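Local coordinates for galectin 2 (Gallus gallus, PDB 2YMZ), which probably binds carbohydrates, as expected of a prototype galectin built on the beta-sandwich fold of the galactoside-binding lectins, at residues E28-N33 with F45-N50; S52-N57 with K71-Y76. All coordinates share one frame; numbering follows the deposited sequence.

Overall arrangement
After strands 2-6, 11-12 and 16-23 the chain enters strand 30-34, which turns back as strand 40-48; contact 1 closes this hairpin by pairing 28-33 with 45-50. Only then does contact 2 open, so the two loops follow in series and neither nest nor cross. Segment 52-57 starts strand 53-60, which runs back beside strand 40-48; after strand 63-70 the chain returns as the connection 71-76, closing contact 2 against the beginning of strand 53-60. The contacts meet directly, Asn46 N lying 2.8 Å from Val55 O. Together they tie three neighbouring strands of one sheet to the connection leading to strand 80-88 of the other.

Contact 1 of 2, residues E28-N33 with F45-N50; sequences ESFAIN and FNPRFN
Phe30 and Pro47 make the close apolar part of this contact: Pro47 CG lies over one face of the phenylalanine ring, 4.0 Å from its centroid, a CH-pi contact. The flat ring suits a proline, whose own ring offers carbon-bound hydrogens to it. Between their backbones Phe30 N reaches Pro47 O by a weak bond of 3.4 Å. Beside them Ile32 CD1 meets Phe45 CD2, two large side chains lying side by side and pointing the same way. Ile32 and Phe45 are an antiparallel hydrogen-bonded pair of the hairpin formed by strands 30-34 and 40-48 in the galectin beta-sandwich. Their side chains face inward, where Ile19 of strand 16-23 in the other sheet touches Ile32. Pro47 has no N-H, but the amide of Asn46 takes up Phe30 O: a trans chi1 (173°) swings it across to strand 30-34, where ND2 donates at 2.9 Å with the oxygen in the amide plane. The solvent side is polar. Glu28 O accepts from Phe49 N and from a water that also takes the N-H of Asn50. Exposed Glu28 and Asn50 meet through one bond, ND2 to OE1 at 2.9 Å, which reaches the oxygen from above the carboxylate plane.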
loop_
_atom_site.group_PDB
_atom_site.type_symbol
_atom_site.label_atom_id
_atom_site.label_comp_id
_atom_site.label_asym_id
_atom_site.label_seq_id
_atom_site.Cartn_x
_atom_site.Cartn_y
_atom_site.Cartn_z
ATOM N N GLU A 28 16.816 -12.114 4.228
ATOM C CA GLU A 28 18.155 -11.854 3.759
ATOM C C GLU A 28 18.201 -10.515 3.061
ATOM O O GLU A 28 19.244 -10.017 2.905
ATOM C CB GLU A 28 18.704 -12.892 2.753
ATOM C CG GLU A 28 19.142 -14.180 3.497
ATOM C CD GLU A 28 19.948 -15.168 2.648
ATOM O OE1 GLU A 28 20.408 -14.863 1.492
ATOM O OE2 GLU A 28 20.140 -16.300 3.175
ATOM N N SER A 29 17.049 -10.010 2.565
ATOM C CA SER A 29 17.095 -8.676 1.953
ATOM C C SER A 29 15.648 -8.196 1.752
ATOM O O SER A 29 14.726 -8.965 1.945
ATOM C CB SER A 29 17.783 -8.747 0.572
ATOM O OG SER A 29 16.939 -9.347 -0.351
ATOM N N PHE A 30 15.460 -6.909 1.416
ATOM C CA PHE A 30 14.122 -6.493 1.005
ATOM C C PHE A 30 14.392 -5.349 0.004
ATOM O O PHE A 30 15.510 -4.850 -0.095
ATOM C CB PHE A 30 13.241 -6.062 2.205
ATOM C CG PHE A 30 13.754 -4.841 2.950
ATOM C CD1 PHE A 30 13.314 -3.530 2.603
ATOM C CD2 PHE A 30 14.572 -5.021 4.074
ATOM C CE1 PHE A 30 13.703 -2.450 3.387
ATOM C CE2 PHE A 30 15.005 -3.944 4.792
ATOM C CZ PHE A 30 14.583 -2.640 4.450
ATOM N N ALA A 31 13.362 -4.949 -0.771
ATOM C CA ALA A 31 13.626 -3.869 -1.706
ATOM C C ALA A 31 12.358 -2.980 -1.796
ATOM O O ALA A 31 11.240 -3.461 -1.699
ATOM C CB ALA A 31 13.940 -4.403 -3.092
ATOM N N ILE A 32 12.617 -1.720 -1.957
ATOM C CA ILE A 32 11.534 -0.718 -2.166
ATOM C C ILE A 32 11.905 -0.252 -3.595
ATOM O O ILE A 32 13.039 0.265 -3.863
ATOM C CB ILE A 32 11.716 0.441 -1.185
ATOM C CG1 ILE A 32 11.345 -0.016 0.226
ATOM C CG2 ILE A 32 10.809 1.624 -1.555
ATOM C CD1 ILE A 32 11.766 0.928 1.341
ATOM N N ASN A 33 10.942 -0.422 -4.523
ATOM C CA ASN A 33 11.153 -0.102 -5.957
ATOM C C ASN A 33 10.144 1.008 -6.402
ATOM O O ASN A 33 8.980 0.834 -6.229
ATOM C CB ASN A 33 10.874 -1.328 -6.752
ATOM C CG ASN A 33 11.956 -2.420 -6.495
ATOM O OD1 ASN A 33 13.104 -2.091 -6.519
ATOM N ND2 ASN A 33 11.577 -3.629 -6.281
ATOM N N PHE A 45 15.909 0.322 -3.965
ATOM C CA PHE A 45 16.634 0.535 -2.705
ATOM C C PHE A 45 16.586 -0.824 -2.051
ATOM O O PHE A 45 15.508 -1.329 -1.664
ATOM C CB PHE A 45 15.795 1.527 -1.868
ATOM C CG PHE A 45 16.301 1.724 -0.469
ATOM C CD1 PHE A 45 17.350 2.590 -0.239
ATOM C CD2 PHE A 45 15.674 1.042 0.599
ATOM C CE1 PHE A 45 17.834 2.768 1.068
ATOM C CE2 PHE A 45 16.133 1.239 1.912
ATOM C CZ PHE A 45 17.227 2.060 2.106
ATOM N N ASN A 46 17.770 -1.450 -1.896
ATOM C CA ASN A 46 17.739 -2.841 -1.542
ATOM C C ASN A 46 18.799 -3.157 -0.443
ATOM O O ASN A 46 19.986 -3.384 -0.740
ATOM C CB ASN A 46 18.170 -3.594 -2.835
ATOM C CG ASN A 46 18.366 -5.121 -2.643
ATOM O OD1 ASN A 46 19.148 -5.693 -3.428
ATOM N ND2 ASN A 46 17.633 -5.781 -1.791
ATOM N N PRO A 47 18.390 -3.063 0.831
ATOM C CA PRO A 47 19.316 -3.477 1.883
ATOM C C PRO A 47 19.553 -4.978 1.827
ATOM O O PRO A 47 18.623 -5.751 1.719
ATOM C CB PRO A 47 18.507 -3.181 3.147
ATOM C CG PRO A 47 17.595 -2.001 2.808
ATOM C CD PRO A 47 17.190 -2.375 1.357
ATOM N N ARG A 48 20.815 -5.359 1.882
ATOM C CA ARG A 48 21.191 -6.776 1.765
ATOM C C ARG A 48 21.963 -7.168 3.049
ATOM O O ARG A 48 23.030 -6.612 3.339
ATOM C CB ARG A 48 22.095 -6.920 0.563
ATOM C CG ARG A 48 21.157 -6.894 -0.698
ATOM C CD ARG A 48 21.726 -7.548 -1.938
ATOM N NE ARG A 48 22.387 -8.800 -1.659
ATOM C CZ ARG A 48 21.921 -10.043 -1.880
ATOM N NH1 ARG A 48 20.719 -10.236 -2.418
ATOM N NH2 ARG A 48 22.710 -11.114 -1.528
ATOM N N PHE A 49 21.391 -8.114 3.763
ATOM C CA PHE A 49 21.918 -8.442 5.107
ATOM C C PHE A 49 23.200 -9.274 4.945
ATOM O O PHE A 49 24.131 -9.047 5.683
ATOM C CB PHE A 49 20.891 -9.218 5.931
ATOM C CG PHE A 49 19.863 -8.300 6.551
ATOM C CD1 PHE A 49 20.120 -7.726 7.790
ATOM C CD2 PHE A 49 18.688 -8.030 5.886
ATOM C CE1 PHE A 49 19.213 -6.857 8.342
ATOM C CE2 PHE A 49 17.714 -7.159 6.454
ATOM C CZ PHE A 49 18.006 -6.599 7.698
ATOM N N ASN A 50 23.306 -10.054 3.875
ATOM C CA ASN A 50 24.475 -11.025 3.785
ATOM C C ASN A 50 25.752 -10.241 3.656
ATOM O O ASN A 50 26.777 -10.580 4.246
ATOM C CB ASN A 50 24.353 -11.898 2.506
ATOM C CG ASN A 50 23.260 -12.929 2.598
ATOM O OD1 ASN A 50 22.650 -13.113 3.638
ATOM N ND2 ASN A 50 23.007 -13.628 1.476
HETATM O O HOH W 1 21.620 -10.430 1.431
#

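Contact 2 of 2, residues S52-N57 with K71-Y76; sequences SVIVCN and KHFNFY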
loop_
_atom_site.group_PDB
_atom_site.type_symbol
_atom_site.label_atom_id
_atom_site.label_comp_id
_atom_site.label_asym_id
_atom_site.label_seq_id
_atom_site.Cartn_x
_atom_site.Cartn_y
_atom_site.Cartn_z
ATOM N N SER A 52 25.882 -6.941 4.242
ATOM C CA SER A 52 25.752 -5.762 5.135
ATOM C C SER A 52 25.922 -4.450 4.350
ATOM O O SER A 52 26.806 -3.640 4.613
ATOM C CB SER A 52 26.790 -5.846 6.307
ATOM O OG SER A 52 26.440 -4.850 7.252
ATOM N N VAL A 53 25.109 -4.240 3.299
ATOM C CA VAL A 53 25.318 -3.072 2.448
ATOM C C VAL A 53 23.905 -2.669 1.890
ATOM O O VAL A 53 23.029 -3.554 1.717
ATOM C CB VAL A 53 26.264 -3.422 1.228
ATOM C CG1 VAL A 53 25.688 -4.578 0.425
ATOM C CG2 VAL A 53 26.534 -2.199 0.309
ATOM N N ILE A 54 23.720 -1.364 1.618
ATOM C CA ILE A 54 22.492 -0.969 0.953
ATOM C C ILE A 54 22.874 -0.771 -0.500
ATOM O O ILE A 54 23.763 0.051 -0.831
ATOM C CB ILE A 54 21.999 0.385 1.522
ATOM C CG1 ILE A 54 21.691 0.184 3.040
ATOM C CG2 ILE A 54 20.767 0.910 0.710
ATOM C CD1 ILE A 54 21.452 1.477 3.798
ATOM N N VAL A 55 22.204 -1.471 -1.381
ATOM C CA VAL A 55 22.479 -1.305 -2.810
ATOM C C VAL A 55 21.318 -0.517 -3.395
ATOM O O VAL A 55 20.167 -0.883 -3.131
ATOM C CB VAL A 55 22.461 -2.635 -3.513
ATOM C CG1 VAL A 55 22.894 -2.536 -5.004
ATOM C CG2 VAL A 55 23.549 -3.499 -2.830
ATOM N N CYS A 56 21.648 0.516 -4.140
ATOM C CA CYS A 56 20.643 1.239 -4.936
ATOM C C CYS A 56 20.984 1.043 -6.406
ATOM O O CYS A 56 22.185 1.051 -6.814
ATOM C CB CYS A 56 20.658 2.725 -4.602
ATOM S SG CYS A 56 20.044 3.044 -2.914
ATOM N N ASN A 57 19.939 0.966 -7.199
ATOM C CA ASN A 57 20.153 0.873 -8.676
ATOM C C ASN A 57 18.902 1.420 -9.413
ATOM O O ASN A 57 17.858 1.698 -8.782
ATOM C CB ASN A 57 20.381 -0.581 -9.149
ATOM C CG ASN A 57 21.241 -0.673 -10.441
ATOM O OD1 ASN A 57 21.483 0.306 -11.121
ATOM N ND2 ASN A 57 21.710 -1.865 -10.767
ATOM N N LYS A 71 27.731 1.394 2.711
ATOM C CA LYS A 71 28.104 0.415 3.718
ATOM C C LYS A 71 27.610 0.811 5.117
ATOM O O LYS A 71 27.759 0.057 6.059
ATOM C CB LYS A 71 29.620 0.210 3.722
ATOM C CG LYS A 71 30.028 -0.545 2.473
ATOM C CD LYS A 71 29.648 -2.007 2.667
ATOM C CE LYS A 71 30.126 -2.603 4.006
ATOM N NZ LYS A 71 29.819 -4.061 4.184
ATOM N N HIS A 72 26.876 1.934 5.172
ATOM C CA HIS A 72 26.282 2.394 6.448
ATOM C C HIS A 72 25.010 1.598 6.647
ATOM O O HIS A 72 23.920 1.958 6.134
ATOM C CB HIS A 72 25.973 3.917 6.411
ATOM C CG HIS A 72 25.617 4.473 7.757
ATOM N ND1 HIS A 72 26.484 5.267 8.484
ATOM C CD2 HIS A 72 24.529 4.287 8.547
ATOM C CE1 HIS A 72 25.921 5.600 9.634
ATOM N NE2 HIS A 72 24.738 5.013 9.703
ATOM N N PHE A 73 25.106 0.486 7.364
ATOM C CA PHE A 73 24.029 -0.526 7.364
ATOM C C PHE A 73 23.664 -0.834 8.807
ATOM O O PHE A 73 24.350 -1.595 9.511
ATOM C CB PHE A 73 24.529 -1.869 6.796
ATOM C CG PHE A 73 23.446 -2.836 6.544
ATOM C CD1 PHE A 73 23.017 -3.730 7.526
ATOM C CD2 PHE A 73 22.817 -2.864 5.302
ATOM C CE1 PHE A 73 22.000 -4.652 7.304
ATOM C CE2 PHE A 73 21.797 -3.798 5.084
ATOM C CZ PHE A 73 21.377 -4.699 6.064
ATOM N N ASN A 74 22.613 -0.237 9.239
ATOM C CA ASN A 74 22.114 -0.416 10.604
ATOM C C ASN A 74 20.672 -0.870 10.475
ATOM O O ASN A 74 19.723 -0.139 10.861
ATOM C CB ASN A 74 22.114 0.908 11.385
ATOM C CG ASN A 74 23.441 1.174 12.087
ATOM O OD1 ASN A 74 24.131 0.257 12.495
ATOM N ND2 ASN A 74 23.833 2.434 12.149
ATOM N N PHE A 75 20.512 -2.046 9.911
ATOM C CA PHE A 75 19.189 -2.625 9.827
ATOM C C PHE A 75 19.337 -3.862 10.580
ATOM O O PHE A 75 20.405 -4.502 10.572
ATOM C CB PHE A 75 18.759 -2.936 8.382
ATOM C CG PHE A 75 18.272 -1.724 7.570
ATOM C CD1 PHE A 75 17.041 -1.145 7.865
ATOM C CD2 PHE A 75 19.041 -1.192 6.548
ATOM C CE1 PHE A 75 16.549 -0.047 7.102
ATOM C CE2 PHE A 75 18.576 -0.076 5.781
ATOM C CZ PHE A 75 17.324 0.465 6.048
ATOM N N TYR A 76 18.263 -4.289 11.177
ATOM C CA TYR A 76 18.276 -5.494 12.006
ATOM C C TYR A 76 17.166 -6.414 11.678
ATOM O O TYR A 76 15.991 -6.008 11.592
ATOM C CB TYR A 76 18.149 -5.065 13.505
ATOM C CG TYR A 76 19.258 -4.111 13.818
ATOM C CD1 TYR A 76 20.496 -4.573 14.236
ATOM C CD2 TYR A 76 19.111 -2.744 13.604
ATOM C CE1 TYR A 76 21.528 -3.713 14.484
ATOM C CE2 TYR A 76 20.142 -1.887 13.805
ATOM C CZ TYR A 76 21.336 -2.363 14.257
ATOM O OH TYR A 76 22.349 -1.463 14.443
HETATM O O HOH W 2 28.234 -2.624 6.909
#
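The ring of Phe73 lies flat beneath the backbone of Ser52, whose CA sits 4.1 Å from the ring centroid and 13° off the normal, so that its hydrogen can meet the pi cloud. A small residue probably helps here by letting the ring lie close against the backbone; Ser52 OG is 3.6 Å from Phe73 CB. The extended first torsion of Phe73 (chi1 -170°) carries the ring over to Ser52 and brings CD2 within 3.3 Å of Val53 N. Phe75 CD2 lies against the opposite face of the same ring, and Phe49 meets Phe73 edge-to-face.

Aliphatic packing continues inward through Ile54. Its long branch touches both aromatic residues, CG1 coming 4.0 Å from Phe73 CD2 and CD1 meeting the edge of the Phe75 ring at CE2, 3.8 Å away. The same methyl covers His72 O, a buried carbonyl oxygen with no polar partner. At the outer side the aliphatic part of Lys71 passes obliquely over Val53, with CD 3.9 Å from CG2.

Polar interactions lie on this more exposed side. The lysine chain bends at chi2 and chi3, folding back so that NZ donates to Ser52 O at 3.1 Å from above the carbonyl plane; a long, flexible side chain can thus cover a valine and still deliver its ammonium group to the backbone. NZ also has a weak bond to Glu51 O. A water joins Ser52 OG to Lys71 O, to which it donates. His72 NE2 is hydrogen-bonded to Asp98 OD2, and its ring stacks on that of His100.

Ser52 and Val53 both face Arg48, forming a G1 beta bulge where strand 53-60 of the galectin beta-sandwich begins.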